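Alkaline phosphatase (Antarctic bacterium, PDB 2W5V) probably hydrolyses phosphate monoesters as a dimeric alkaline phosphatase of a cold-living bacterium, using zinc and magnesium ions bound in its active site. Local coordinates at residues K289-E303 with T340-F354. The protein carries 1 engineered substitution. Residues are numbered along the deposited sequence; the frame is centred on the assembly and turned at random.
With ZN (zinc ion), chain H.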
loop_
_atom_site.group_PDB
_atom_site.type_symbol
_atom_site.label_atom_id
_atom_site.label_comp_id
_atom_site.label_asym_id
_atom_site.label_seq_id
_atom_site.Cartn_x
_atom_site.Cartn_y
_atom_site.Cartn_z
ATOM N N LYS B 289 23.840 -1.511 -4.262
ATOM C CA LYS B 289 24.068 -1.261 -5.684
ATOM C C LYS B 289 25.552 -1.360 -6.031
ATOM O O LYS B 289 25.923 -1.878 -7.088
ATOM C CB LYS B 289 23.471 0.087 -6.089
ATOM C CG LYS B 289 21.940 0.038 -6.129
ATOM C CD LYS B 289 21.297 1.254 -6.801
ATOM C CE LYS B 289 19.810 0.987 -7.059
ATOM N NZ LYS B 289 19.092 2.135 -7.699
ATOM N N LYS B 290 26.398 -0.884 -5.123
ATOM C CA LYS B 290 27.843 -1.013 -5.268
ATOM C C LYS B 290 28.279 -2.480 -5.143
ATOM O O LYS B 290 29.070 -2.969 -5.944
ATOM C CB LYS B 290 28.558 -0.181 -4.198
ATOM C CG LYS B 290 30.018 0.090 -4.495
ATOM C CD LYS B 290 30.898 -0.251 -3.299
ATOM C CE LYS B 290 30.319 0.275 -1.994
ATOM N NZ LYS B 290 31.143 -0.138 -0.821
ATOM N N ASP B 291 27.745 -3.169 -4.134
ATOM C CA ASP B 291 28.115 -4.549 -3.812
ATOM C C ASP B 291 27.632 -5.570 -4.850
ATOM O O ASP B 291 28.393 -6.449 -5.272
ATOM C CB ASP B 291 27.567 -4.919 -2.423
ATOM C CG ASP B 291 27.927 -6.337 -2.001
ATOM O OD1 ASP B 291 29.113 -6.602 -1.705
ATOM O OD2 ASP B 291 27.009 -7.183 -1.932
ATOM N N GLY B 292 26.363 -5.467 -5.230
ATOM C CA GLY B 292 25.775 -6.354 -6.220
ATOM C C GLY B 292 25.370 -7.735 -5.720
ATOM O O GLY B 292 24.764 -8.509 -6.463
ATOM N N ASN B 293 25.693 -8.037 -4.464
ATOM C CA ASN B 293 25.427 -9.350 -3.875
ATOM C C ASN B 293 24.558 -9.243 -2.634
ATOM O O ASN B 293 24.546 -10.150 -1.797
ATOM C CB ASN B 293 26.738 -10.040 -3.483
ATOM C CG ASN B 293 27.588 -10.404 -4.679
ATOM O OD1 ASN B 293 27.095 -10.975 -5.652
ATOM N ND2 ASN B 293 28.878 -10.083 -4.611
ATOM N N THR B 294 23.840 -8.132 -2.508
ATOM C CA THR B 294 23.097 -7.845 -1.284
ATOM C C THR B 294 21.612 -7.622 -1.544
ATOM O O THR B 294 21.225 -6.834 -2.417
ATOM C CB THR B 294 23.667 -6.594 -0.576
ATOM O OG1 THR B 294 25.045 -6.816 -0.252
ATOM C CG2 THR B 294 22.889 -6.279 0.698
ATOM N N LEU B 295 20.788 -8.318 -0.772
ATOM C CA LEU B 295 19.343 -8.152 -0.833
ATOM C C LEU B 295 18.897 -7.189 0.258
ATOM O O LEU B 295 19.207 -7.379 1.432
ATOM C CB LEU B 295 18.654 -9.504 -0.646
ATOM C CG LEU B 295 17.154 -9.470 -0.358
ATOM C CD1 LEU B 295 16.366 -9.081 -1.616
ATOM C CD2 LEU B 295 16.679 -10.810 0.195
ATOM N N VAL B 296 18.179 -6.149 -0.131
ATOM C CA VAL B 296 17.643 -5.199 0.830
ATOM C C VAL B 296 16.131 -5.330 0.870
ATOM O O VAL B 296 15.464 -5.207 -0.158
ATOM C CB VAL B 296 17.994 -3.758 0.448
ATOM C CG1 VAL B 296 17.391 -2.793 1.451
ATOM C CG2 VAL B 296 19.511 -3.573 0.350
ATOM N N ILE B 297 15.601 -5.584 2.062
ATOM C CA ILE B 297 14.166 -5.704 2.267
ATOM C C ILE B 297 13.709 -4.619 3.227
ATOM O O ILE B 297 14.309 -4.427 4.284
ATOM C CB ILE B 297 13.793 -7.062 2.888
ATOM C CG1 ILE B 297 14.279 -8.210 1.997
ATOM C CG2 ILE B 297 12.285 -7.144 3.115
ATOM C CD1 ILE B 297 14.495 -9.503 2.766
ATOM N N VAL B 298 12.654 -3.909 2.849
ATOM C CA VAL B 298 12.086 -2.856 3.691
ATOM C C VAL B 298 10.615 -3.150 3.940
ATOM O O VAL B 298 9.842 -3.354 2.992
ATOM C CB VAL B 298 12.174 -1.468 3.021
ATOM C CG1 VAL B 298 11.472 -0.430 3.887
ATOM C CG2 VAL B 298 13.635 -1.061 2.771
ATOM N N THR B 299 10.212 -3.168 5.203
ATOM C CA THR B 299 8.799 -3.366 5.509
ATOM C C THR B 299 8.487 -2.788 6.879
ATOM O O THR B 299 9.362 -2.200 7.510
ATOM C CB THR B 299 8.395 -4.860 5.440
ATOM O OG1 THR B 299 6.966 -4.970 5.410
ATOM C CG2 THR B 299 8.931 -5.634 6.639
ATOM N N SER B 300 7.256 -2.968 7.339
ATOM C CA SER B 300 6.851 -2.528 8.676
ATOM C C SER B 300 6.180 -3.695 9.389
ATOM O O SER B 300 5.788 -4.675 8.756
ATOM C CB SER B 300 5.854 -1.367 8.591
ATOM O OG SER B 300 6.281 -0.388 7.651
ATOM N N ASP B 301 6.012 -3.579 10.698
ATOM C CA ASP B 301 5.364 -4.643 11.453
ATOM C C ASP B 301 3.844 -4.480 11.470
ATOM O O ASP B 301 3.123 -5.461 11.582
ATOM C CB ASP B 301 5.961 -4.769 12.875
ATOM C CG ASP B 301 5.887 -3.471 13.679
ATOM O OD1 ASP B 301 5.714 -2.392 13.068
ATOM O OD2 ASP B 301 6.003 -3.538 14.933
ATOM N N HIS B 302 3.377 -3.235 11.326
ATOM C CA HIS B 302 1.957 -2.876 11.338
ATOM C C HIS B 302 1.869 -1.357 11.149
ATOM O O HIS B 302 2.899 -0.681 11.076
ATOM C CB HIS B 302 1.339 -3.234 12.684
ATOM C CG HIS B 302 2.054 -2.593 13.831
ATOM N ND1 HIS B 302 1.843 -1.282 14.194
ATOM C CD2 HIS B 302 3.031 -3.062 14.638
ATOM C CE1 HIS B 302 2.642 -0.977 15.204
ATOM N NE2 HIS B 302 3.370 -2.042 15.493
ATOM N N GLU B 303 0.649 -0.823 11.074
ATOM C CA GLU B 303 0.435 0.623 10.973
ATOM C C GLU B 303 0.042 1.130 12.352
ATOM O O GLU B 303 -0.477 0.356 13.166
ATOM C CB GLU B 303 -0.709 0.924 9.986
ATOM C CG GLU B 303 -0.884 2.406 9.636
ATOM C CD GLU B 303 -1.825 3.205 10.567
ATOM O OE1 GLU B 303 -2.518 2.620 11.441
ATOM O OE2 GLU B 303 -1.864 4.449 10.409
ATOM N N THR B 340 -4.255 -2.859 8.796
ATOM C CA THR B 340 -4.068 -2.769 7.337
ATOM C C THR B 340 -2.919 -3.649 6.864
ATOM O O THR B 340 -1.959 -3.885 7.596
ATOM C CB THR B 340 -3.785 -1.326 6.863
ATOM O OG1 THR B 340 -3.534 -1.332 5.444
ATOM C CG2 THR B 340 -2.575 -0.766 7.589
ATOM N N LEU B 341 -3.025 -4.139 5.631
ATOM C CA LEU B 341 -1.893 -4.786 4.992
ATOM C C LEU B 341 -0.766 -3.759 4.874
ATOM O O LEU B 341 -1.009 -2.548 4.815
ATOM C CB LEU B 341 -2.262 -5.299 3.595
ATOM C CG LEU B 341 -3.355 -6.362 3.455
ATOM C CD1 LEU B 341 -3.537 -6.755 1.980
ATOM C CD2 LEU B 341 -3.027 -7.570 4.262
ATOM N N ILE B 342 0.464 -4.254 4.832
ATOM C CA ILE B 342 1.659 -3.415 4.871
ATOM C C ILE B 342 2.543 -3.678 3.650
ATOM O O ILE B 342 2.804 -4.823 3.313
ATOM C CB ILE B 342 2.462 -3.738 6.159
ATOM C CG1 ILE B 342 1.687 -3.272 7.406
ATOM C CG2 ILE B 342 3.888 -3.187 6.088
ATOM C CD1 ILE B 342 1.503 -1.758 7.496
ATOM N N PRO B 343 3.027 -2.614 2.999
ATOM C CA PRO B 343 3.921 -2.760 1.843
ATOM C C PRO B 343 5.265 -3.371 2.213
ATOM O O PRO B 343 5.822 -3.085 3.279
ATOM C CB PRO B 343 4.140 -1.315 1.362
ATOM C CG PRO B 343 3.119 -0.489 2.058
ATOM C CD PRO B 343 2.745 -1.205 3.323
ATOM N N VAL B 344 5.767 -4.224 1.327
ATOM C CA VAL B 344 7.108 -4.768 1.419
ATOM C C VAL B 344 7.846 -4.318 0.172
ATOM O O VAL B 344 7.311 -4.418 -0.938
ATOM C CB VAL B 344 7.074 -6.302 1.385
ATOM C CG1 VAL B 344 8.499 -6.877 1.327
ATOM C CG2 VAL B 344 6.281 -6.840 2.574
ATOM N N PHE B 345 9.069 -3.824 0.352
ATOM C CA PHE B 345 9.912 -3.407 -0.762
ATOM C C PHE B 345 11.176 -4.259 -0.759
ATOM O O PHE B 345 11.760 -4.504 0.298
ATOM C CB PHE B 345 10.303 -1.931 -0.630
ATOM C CG PHE B 345 9.134 -0.988 -0.499
ATOM C CD1 PHE B 345 8.576 -0.385 -1.623
ATOM C CD2 PHE B 345 8.608 -0.683 0.746
ATOM C CE1 PHE B 345 7.498 0.488 -1.510
ATOM C CE2 PHE B 345 7.536 0.198 0.873
ATOM C CZ PHE B 345 6.979 0.790 -0.267
ATOM N N ALA B 346 11.611 -4.707 -1.934
ATOM C CA ALA B 346 12.840 -5.498 -2.007
ATOM C C ALA B 346 13.694 -5.140 -3.219
ATOM O O ALA B 346 13.189 -4.979 -4.322
ATOM C CB ALA B 346 12.521 -6.994 -2.002
ATOM N N TYR B 347 14.997 -5.039 -2.996
ATOM C CA TYR B 347 15.946 -4.730 -4.053
ATOM C C TYR B 347 17.112 -5.705 -3.978
ATOM O O TYR B 347 17.610 -5.988 -2.891
ATOM C CB TYR B 347 16.501 -3.314 -3.892
ATOM C CG TYR B 347 17.579 -3.031 -4.913
ATOM C CD1 TYR B 347 17.257 -2.501 -6.153
ATOM C CD2 TYR B 347 18.909 -3.347 -4.657
ATOM C CE1 TYR B 347 18.234 -2.268 -7.101
ATOM C CE2 TYR B 347 19.893 -3.119 -5.601
ATOM C CZ TYR B 347 19.551 -2.579 -6.821
ATOM O OH TYR B 347 20.523 -2.345 -7.770
ATOM N N GLY B 348 17.572 -6.188 -5.128
ATOM C CA GLY B 348 18.767 -7.012 -5.173
ATOM C C GLY B 348 18.467 -8.457 -5.528
ATOM O O GLY B 348 17.330 -8.795 -5.855
ATOM N N PRO B 349 19.491 -9.318 -5.479
ATOM C CA PRO B 349 19.350 -10.740 -5.815
ATOM C C PRO B 349 18.273 -11.397 -4.970
ATOM O O PRO B 349 18.338 -11.316 -3.745
ATOM C CB PRO B 349 20.717 -11.327 -5.447
ATOM C CG PRO B 349 21.658 -10.196 -5.505
ATOM C CD PRO B 349 20.879 -8.958 -5.140
ATOM N N GLY B 350 17.297 -12.029 -5.614
ATOM C CA GLY B 350 16.215 -12.693 -4.910
ATOM C C GLY B 350 15.028 -11.800 -4.578
ATOM O O GLY B 350 14.024 -12.266 -4.030
ATOM N N SER B 351 15.126 -10.519 -4.907
ATOM C CA SER B 351 14.092 -9.568 -4.490
ATOM C C SER B 351 12.713 -9.896 -5.085
ATOM O O SER B 351 11.683 -9.540 -4.511
ATOM C CB SER B 351 14.504 -8.121 -4.814
ATOM O OG SER B 351 14.733 -7.945 -6.204
ATOM N N GLU B 352 12.692 -10.594 -6.217
ATOM C CA GLU B 352 11.428 -10.933 -6.876
ATOM C C GLU B 352 10.585 -11.891 -6.020
ATOM O O GLU B 352 9.376 -11.981 -6.184
ATOM C CB GLU B 352 11.674 -11.562 -8.253
ATOM C CG GLU B 352 12.329 -10.642 -9.287
ATOM C CD GLU B 352 13.831 -10.424 -9.067
ATOM O OE1 GLU B 352 14.444 -11.091 -8.193
ATOM O OE2 GLU B 352 14.401 -9.574 -9.785
ATOM N N GLU B 353 11.235 -12.617 -5.118
ATOM C CA GLU B 353 10.523 -13.549 -4.251
ATOM C C GLU B 353 9.516 -12.839 -3.345
ATOM O O GLU B 353 8.569 -13.458 -2.849
ATOM C CB GLU B 353 11.520 -14.342 -3.399
ATOM C CG GLU B 353 10.873 -15.406 -2.526
ATOM C CD GLU B 353 10.154 -16.471 -3.340
ATOM O OE1 GLU B 353 10.659 -16.834 -4.424
ATOM O OE2 GLU B 353 9.086 -16.949 -2.892
ATOM N N PHE B 354 9.702 -11.537 -3.147
ATOM C CA PHE B 354 8.906 -10.816 -2.154
ATOM C C PHE B 354 7.677 -10.078 -2.701
ATOM O O PHE B 354 7.057 -9.300 -1.972
ATOM C CB PHE B 354 9.802 -9.857 -1.360
ATOM C CG PHE B 354 10.854 -10.565 -0.564
ATOM C CD1 PHE B 354 12.018 -11.012 -1.173
ATOM C CD2 PHE B 354 10.655 -10.843 0.782
ATOM C CE1 PHE B 354 12.984 -11.695 -0.449
ATOM C CE2 PHE B 354 11.615 -11.531 1.512
ATOM C CZ PHE B 354 12.774 -11.963 0.894
HETATM ZN ZN ZN H . 5.356 -2.043 16.122
HETATM O O HOH W 1 6.537 -0.830 4.862
HETATM O O HOH W 2 -1.012 -3.661 10.129
#
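Val296 and Val298 pair with Tyr347 and Phe345 through four backbone hydrogen bonds, each pair bonding both ways, with Val296 N 2.8 Å from Tyr347 O and Phe345 N 2.8 Å from Val298 O. They join antiparallel strands 294-299 and 342-347, neighbours in the central mixed sheet of the alkaline phosphatase fold. Beyond the last pair, Thr299 OG1 donates to Pro343 O from above the carbonyl plane, at 3.1 Å. A water donates to the same oxygen and to Ser300 OG, which also bonds Ala45 O.

Apolar contacts cover both faces. Ile297 puts CD1 3.5 Å from Phe354 CZ, its CG1 lying over one ring face near the rim, while Leu295 CD2 approaches CE1 of that ring obliquely at 3.9 Å; helix 362-371 packs against all three. Among the side chains facing the other way, Tyr347 has CG trans to the backbone N (chi1 175°), which carries its ring out to the aliphatic chain of Lys289, crossing it at about a right angle with its OH 3.2 Å from Lys289 CG. A serine in place of Tyr347 would probably strip this cover from the lysine methylenes and open a gap beside helix 267-291.

Farther along the chain, Asp301 OD2 and His302 NE2 bind zinc at 2.0 and 2.1 Å; Asp43 and the phosphorylated Ser84 complete the site. Ile342 CD1 packs against the His302 backbone, so backbone bonds and apolar side chains together set the strand beside the zinc ligands.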